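Local coordinates for entry-fusion complex associated protein OPG083 (Vaccinia virus, PDB 6CJ6) that serves as one of the eleven components of the poxvirus entry-fusion complex, which merges viral and cellular membranes and opens a pore for the virion core, at residues A[17-22]-A[136-141]; A[9-14]-A[149-154]. One frame throughout, in Å; residues are numbered along the deposited sequence.

Both contacts draw on helix 10-24: contact 2 uses its first turn and contact 1 its later part, and their centres lie 9 Å apart near the centre of the molecule. Contact 1 sets the helix against strand 133-141, the middle strand of a parallel sheet; contact 2 sets it against helix 145-158, the next element after that strand. Along the sequence, contact 1 is nested within the loop that contact 2 closes. The two join directly where Y11 OH hydrogen-bonds to Q138 O and N12 ND2 to L136 O. One N-terminal helix thus ties the sheet to the helical layer in this protein of the L1/F9 family, predicted to face the virion surface.

Contact 1 of 2, residues A[17-22]-A[136-141]; sequences SYLQKL and LLQIVN. With PDO (1,3-propandiol), chain X; MOH (methanol), chain B.
Q138, the first residue of strand 136-141 to touch helix 17-22, lays its amide end against L19, with NE2 3.6 Å from CD1 and the two side chains crossing at a slant. No hydrogen bond spans the segments. I139 points away from the helix, and its side chain packs on L122 and I124 of strand 119-127; V140 then carries the rest of the contact. Its CB lies 4.1 Å from CD2 of L19, the two side chains sliding past each other in opposite directions. V140 CG2 meets CD1 of L22 tip to tip at 3.9 Å, while CG1, wedged between backbone N and carbonyl carbon (chi1 52°), comes obliquely to CE2 of Y18 at 4.1 Å. The Y18 ring is steadied from within its own helix, since CG of L22 sits over the centre of one face, 3.8 Å above the plane. A methanol carbon lies at the ring edge, 3.2 Å from Y18 OH. With helix and strand axes 31° apart, this is buried apolar alpha/beta packing of an N-terminal helix on the central strand of a parallel sheet.

Contact 2 of 2, residues A[9-14]-A[149-154]; sequences TLYNLF and CGLQTI. With MOH (methanol), chain C.
Two helices of the helical layer, 10-24 and 145-158, pack here through a buried aromatic-aliphatic interface in which Y11 and F14 of one meet L151 and I154 of the other. The short helical segments run at 145° to each other, 12.0 Å apart at their closest. I154 lays CG2 over one face of the F14 ring, offset toward the rim, in a CH-pi contact 3.9 Å from the ring centroid. Its CD1 reaches CZ of the same ring at 3.7 Å. L151 works at ring edges instead: CD1 lies in the plane of the F14 ring, 3.7 Å from CE2, and also in the plane of the Y11 ring, 3.5 Å from OH. With CG anti to the backbone N in both aromatic residues, the rings extend together toward helix 149-154. The hydroxyl of Y11 hydrogen-bonds beyond the pair, to the backbone oxygen of Q138, and C149 is joined by a disulfide to C107. At the start of helix 10-24, T9 and N12 form a capping box; T9 OG1 accepts a weak bond from Y11 N, and T9 N donates to N12 OD1 at 2.8 Å, nearly straight at 172°.

Contact 1 of 2, residues A[17-22]-A[136-141]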
loop_
_atom_site.group_PDB
_atom_site.type_symbol
_atom_site.label_atom_id
_atom_site.label_comp_id
_atom_site.label_asym_id
_atom_site.label_seq_id
_atom_site.Cartn_x
_atom_site.Cartn_y
_atom_site.Cartn_z
ATOM N N SER A 17 -2.713 -8.530 5.003
ATOM C CA SER A 17 -1.482 -9.312 5.039
ATOM C C SER A 17 -0.303 -8.457 5.481
ATOM O O SER A 17 0.511 -8.881 6.310
ATOM C CB SER A 17 -1.208 -9.900 3.655
ATOM O OG SER A 17 0.117 -10.396 3.567
ATOM N N TYR A 18 -0.197 -7.248 4.931
ATOM C CA TYR A 18 0.950 -6.395 5.222
ATOM C C TYR A 18 0.941 -5.928 6.673
ATOM O O TYR A 18 2.002 -5.818 7.299
ATOM C CB TYR A 18 0.963 -5.210 4.255
ATOM C CG TYR A 18 2.138 -4.278 4.422
ATOM C CD1 TYR A 18 3.437 -4.769 4.491
ATOM C CD2 TYR A 18 1.953 -2.905 4.488
ATOM C CE1 TYR A 18 4.513 -3.917 4.636
ATOM C CE2 TYR A 18 3.024 -2.046 4.633
ATOM C CZ TYR A 18 4.300 -2.557 4.706
ATOM O OH TYR A 18 5.367 -1.704 4.853
ATOM N N LEU A 19 -0.245 -5.662 7.231
ATOM C CA LEU A 19 -0.319 -5.194 8.613
ATOM C C LEU A 19 0.132 -6.270 9.596
ATOM O O LEU A 19 0.794 -5.961 10.593
ATOM C CB LEU A 19 -1.728 -4.697 8.940
ATOM C CG LEU A 19 -2.144 -3.391 8.260
ATOM C CD1 LEU A 19 -3.604 -3.066 8.545
ATOM C CD2 LEU A 19 -1.240 -2.247 8.689
ATOM N N GLN A 20 -0.222 -7.533 9.338
ATOM C CA GLN A 20 0.250 -8.627 10.185
ATOM C C GLN A 20 1.771 -8.645 10.257
ATOM O O GLN A 20 2.356 -8.772 11.340
ATOM C CB GLN A 20 -0.254 -9.966 9.644
ATOM C CG GLN A 20 -1.670 -10.337 10.032
ATOM C CD GLN A 20 -1.992 -11.778 9.679
ATOM O OE1 GLN A 20 -1.095 -12.573 9.408
ATOM N NE2 GLN A 20 -3.275 -12.119 9.673
ATOM N N LYS A 21 2.429 -8.523 9.104
ATOM C CA LYS A 21 3.885 -8.574 9.069
ATOM C C LYS A 21 4.500 -7.364 9.764
ATOM O O LYS A 21 5.535 -7.484 10.429
ATOM C CB LYS A 21 4.354 -8.666 7.618
ATOM C CG LYS A 21 3.823 -9.882 6.869
ATOM C CD LYS A 21 3.647 -9.571 5.390
ATOM C CE LYS A 21 4.082 -10.728 4.503
ATOM N NZ LYS A 21 3.234 -11.938 4.669
ATOM N N LEU A 22 3.873 -6.192 9.628
ATOM C CA LEU A 22 4.398 -4.993 10.277
ATOM C C LEU A 22 4.388 -5.133 11.794
ATOM O O LEU A 22 5.321 -4.685 12.472
ATOM C CB LEU A 22 3.590 -3.766 9.854
ATOM C CG LEU A 22 3.723 -3.283 8.411
ATOM C CD1 LEU A 22 2.878 -2.039 8.186
ATOM C CD2 LEU A 22 5.176 -3.015 8.065
ATOM N N LEU A 136 -13.338 0.559 2.283
ATOM C CA LEU A 136 -12.343 0.700 3.335
ATOM C C LEU A 136 -10.952 0.727 2.716
ATOM O O LEU A 136 -10.599 -0.142 1.914
ATOM C CB LEU A 136 -12.452 -0.463 4.320
ATOM C CG LEU A 136 -11.394 -0.470 5.423
ATOM C CD1 LEU A 136 -11.641 0.670 6.404
ATOM C CD2 LEU A 136 -11.356 -1.811 6.137
ATOM N N LEU A 137 -10.159 1.731 3.094
ATOM C CA LEU A 137 -8.828 1.943 2.521
ATOM C C LEU A 137 -7.870 2.244 3.673
ATOM O O LEU A 137 -7.682 3.402 4.053
ATOM C CB LEU A 137 -8.865 3.072 1.502
ATOM C CG LEU A 137 -7.934 2.938 0.303
ATOM C CD1 LEU A 137 -8.162 1.600 -0.366
ATOM C CD2 LEU A 137 -8.173 4.071 -0.675
ATOM N N GLN A 138 -7.266 1.195 4.226
ATOM C CA GLN A 138 -6.321 1.343 5.326
ATOM C C GLN A 138 -4.976 1.815 4.787
ATOM O O GLN A 138 -4.330 1.107 4.007
ATOM C CB GLN A 138 -6.165 0.011 6.053
ATOM C CG GLN A 138 -7.400 -0.407 6.819
ATOM C CD GLN A 138 -7.531 -1.906 6.927
ATOM O OE1 GLN A 138 -8.014 -2.565 6.005
ATOM N NE2 GLN A 138 -7.098 -2.458 8.055
ATOM N N ILE A 139 -4.555 3.006 5.203
ATOM C CA ILE A 139 -3.288 3.596 4.790
ATOM C C ILE A 139 -2.384 3.652 6.013
ATOM O O ILE A 139 -2.732 4.279 7.023
ATOM C CB ILE A 139 -3.484 4.990 4.167
ATOM C CG1 ILE A 139 -3.839 4.876 2.682
ATOM C CG2 ILE A 139 -2.235 5.835 4.320
ATOM C CD1 ILE A 139 -5.249 4.425 2.404
ATOM N N VAL A 140 -1.230 2.994 5.933
ATOM C CA VAL A 140 -0.298 2.908 7.051
ATOM C C VAL A 140 0.968 3.680 6.708
ATOM O O VAL A 140 1.572 3.465 5.649
ATOM C CB VAL A 140 0.004 1.448 7.439
ATOM C CG1 VAL A 140 0.428 0.637 6.227
ATOM C CG2 VAL A 140 1.070 1.395 8.523
ATOM N N ASN A 141 1.358 4.590 7.596
ATOM C CA ASN A 141 2.604 5.332 7.461
ATOM C C ASN A 141 3.717 4.538 8.130
ATOM O O ASN A 141 3.617 4.203 9.314
ATOM C CB ASN A 141 2.485 6.695 8.140
ATOM C CG ASN A 141 3.800 7.450 8.156
ATOM O OD1 ASN A 141 4.570 7.391 7.195
ATOM N ND2 ASN A 141 4.075 8.150 9.253
HETATM C C1 PDO X . -2.357 -13.142 5.293
HETATM O O1 PDO X . -3.139 -11.951 5.138
HETATM C C2 PDO X . -0.885 -12.815 5.073
HETATM C C3 PDO X . -0.209 -12.435 6.385
HETATM O O3 PDO X . 1.123 -11.980 6.120
HETATM C C MOH B . 4.692 1.255 3.974
HETATM O O MOH B . 4.206 2.572 3.813
#

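Contact 2 of 2, residues A[9-14]-A[149-154]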
loop_
_atom_site.group_PDB
_atom_site.type_symbol
_atom_site.label_atom_id
_atom_site.label_comp_id
_atom_site.label_asym_id
_atom_site.label_seq_id
_atom_site.Cartn_x
_atom_site.Cartn_y
_atom_site.Cartn_z
ATOM N N THR A 9 -11.918 -4.793 -2.094
ATOM C CA THR A 9 -11.051 -4.899 -3.257
ATOM C C THR A 9 -9.827 -5.722 -2.878
ATOM O O THR A 9 -9.692 -6.191 -1.743
ATOM C CB THR A 9 -10.606 -3.517 -3.751
ATOM O OG1 THR A 9 -9.650 -2.973 -2.833
ATOM C CG2 THR A 9 -11.794 -2.571 -3.868
ATOM N N LEU A 10 -8.915 -5.886 -3.841
ATOM C CA LEU A 10 -7.692 -6.636 -3.577
ATOM C C LEU A 10 -6.787 -5.926 -2.579
ATOM O O LEU A 10 -6.049 -6.589 -1.842
ATOM C CB LEU A 10 -6.934 -6.908 -4.874
ATOM C CG LEU A 10 -7.251 -8.231 -5.567
ATOM C CD1 LEU A 10 -6.308 -8.454 -6.737
ATOM C CD2 LEU A 10 -7.153 -9.371 -4.571
ATOM N N TYR A 11 -6.816 -4.590 -2.542
ATOM C CA TYR A 11 -5.976 -3.882 -1.583
ATOM C C TYR A 11 -6.329 -4.253 -0.149
ATOM O O TYR A 11 -5.450 -4.266 0.720
ATOM C CB TYR A 11 -6.050 -2.368 -1.795
ATOM C CG TYR A 11 -5.231 -1.595 -0.783
ATOM C CD1 TYR A 11 -3.845 -1.566 -0.859
ATOM C CD2 TYR A 11 -5.843 -0.911 0.260
ATOM C CE1 TYR A 11 -3.091 -0.874 0.071
ATOM C CE2 TYR A 11 -5.100 -0.209 1.190
ATOM C CZ TYR A 11 -3.725 -0.192 1.090
ATOM O OH TYR A 11 -2.982 0.503 2.014
ATOM N N ASN A 12 -7.603 -4.559 0.116
ATOM C CA ASN A 12 -7.992 -5.034 1.440
ATOM C C ASN A 12 -7.220 -6.292 1.817
ATOM O O ASN A 12 -6.689 -6.401 2.927
ATOM C CB ASN A 12 -9.496 -5.299 1.477
ATOM C CG ASN A 12 -10.312 -4.035 1.321
ATOM O OD1 ASN A 12 -10.781 -3.715 0.226
ATOM N ND2 ASN A 12 -10.485 -3.305 2.418
ATOM N N LEU A 13 -7.146 -7.258 0.899
ATOM C CA LEU A 13 -6.388 -8.473 1.176
ATOM C C LEU A 13 -4.906 -8.167 1.354
ATOM O O LEU A 13 -4.246 -8.747 2.226
ATOM C CB LEU A 13 -6.601 -9.493 0.058
ATOM C CG LEU A 13 -8.057 -9.858 -0.230
ATOM C CD1 LEU A 13 -8.142 -10.980 -1.254
ATOM C CD2 LEU A 13 -8.779 -10.239 1.055
ATOM N N PHE A 14 -4.366 -7.254 0.543
ATOM C CA PHE A 14 -2.950 -6.917 0.643
ATOM C C PHE A 14 -2.632 -6.266 1.981
ATOM O O PHE A 14 -1.699 -6.678 2.682
ATOM C CB PHE A 14 -2.542 -6.000 -0.512
ATOM C CG PHE A 14 -1.228 -5.293 -0.296
ATOM C CD1 PHE A 14 -0.029 -5.923 -0.588
ATOM C CD2 PHE A 14 -1.195 -3.998 0.199
ATOM C CE1 PHE A 14 1.179 -5.276 -0.387
ATOM C CE2 PHE A 14 0.007 -3.348 0.404
ATOM C CZ PHE A 14 1.198 -3.989 0.110
ATOM N N CYS A 149 5.693 5.865 -0.710
ATOM C CA CYS A 149 5.529 5.865 -2.160
ATOM C C CYS A 149 5.181 4.476 -2.673
ATOM O O CYS A 149 4.372 4.330 -3.599
ATOM C CB CYS A 149 6.809 6.360 -2.829
ATOM S SG CYS A 149 6.961 5.909 -4.574
ATOM N N GLY A 150 5.789 3.442 -2.092
ATOM C CA GLY A 150 5.478 2.088 -2.515
ATOM C C GLY A 150 4.045 1.704 -2.206
ATOM O O GLY A 150 3.356 1.115 -3.042
ATOM N N LEU A 151 3.574 2.038 -1.005
ATOM C CA LEU A 151 2.186 1.758 -0.657
ATOM C C LEU A 151 1.230 2.519 -1.569
ATOM O O LEU A 151 0.199 1.981 -1.992
ATOM C CB LEU A 151 1.942 2.112 0.810
ATOM C CG LEU A 151 0.611 1.676 1.418
ATOM C CD1 LEU A 151 0.444 0.171 1.316
ATOM C CD2 LEU A 151 0.517 2.128 2.866
ATOM N N GLN A 152 1.564 3.771 -1.896
ATOM C CA GLN A 152 0.706 4.573 -2.762
ATOM C C GLN A 152 0.546 3.924 -4.131
ATOM O O GLN A 152 -0.576 3.772 -4.631
ATOM C CB GLN A 152 1.267 5.989 -2.902
ATOM C CG GLN A 152 0.797 6.690 -4.171
ATOM C CD GLN A 152 1.119 8.168 -4.191
ATOM O OE1 GLN A 152 0.939 8.870 -3.196
ATOM N NE2 GLN A 152 1.597 8.650 -5.329
ATOM N N THR A 153 1.663 3.542 -4.756
ATOM C CA THR A 153 1.596 2.866 -6.047
ATOM C C THR A 153 0.728 1.616 -5.965
ATOM O O THR A 153 -0.067 1.339 -6.870
ATOM C CB THR A 153 3.007 2.509 -6.517
ATOM O OG1 THR A 153 3.864 3.648 -6.367
ATOM C CG2 THR A 153 2.995 2.083 -7.984
ATOM N N ILE A 154 0.855 0.862 -4.873
ATOM C CA ILE A 154 0.067 -0.354 -4.698
ATOM C C ILE A 154 -1.407 -0.028 -4.463
ATOM O O ILE A 154 -2.294 -0.720 -4.981
ATOM C CB ILE A 154 0.674 -1.222 -3.580
ATOM C CG1 ILE A 154 2.026 -1.784 -4.032
ATOM C CG2 ILE A 154 -0.278 -2.337 -3.175
ATOM C CD1 ILE A 154 2.698 -2.655 -3.006
HETATM C C MOH C . 1.853 11.851 -4.472
HETATM O O MOH C . 2.353 11.579 -3.178
#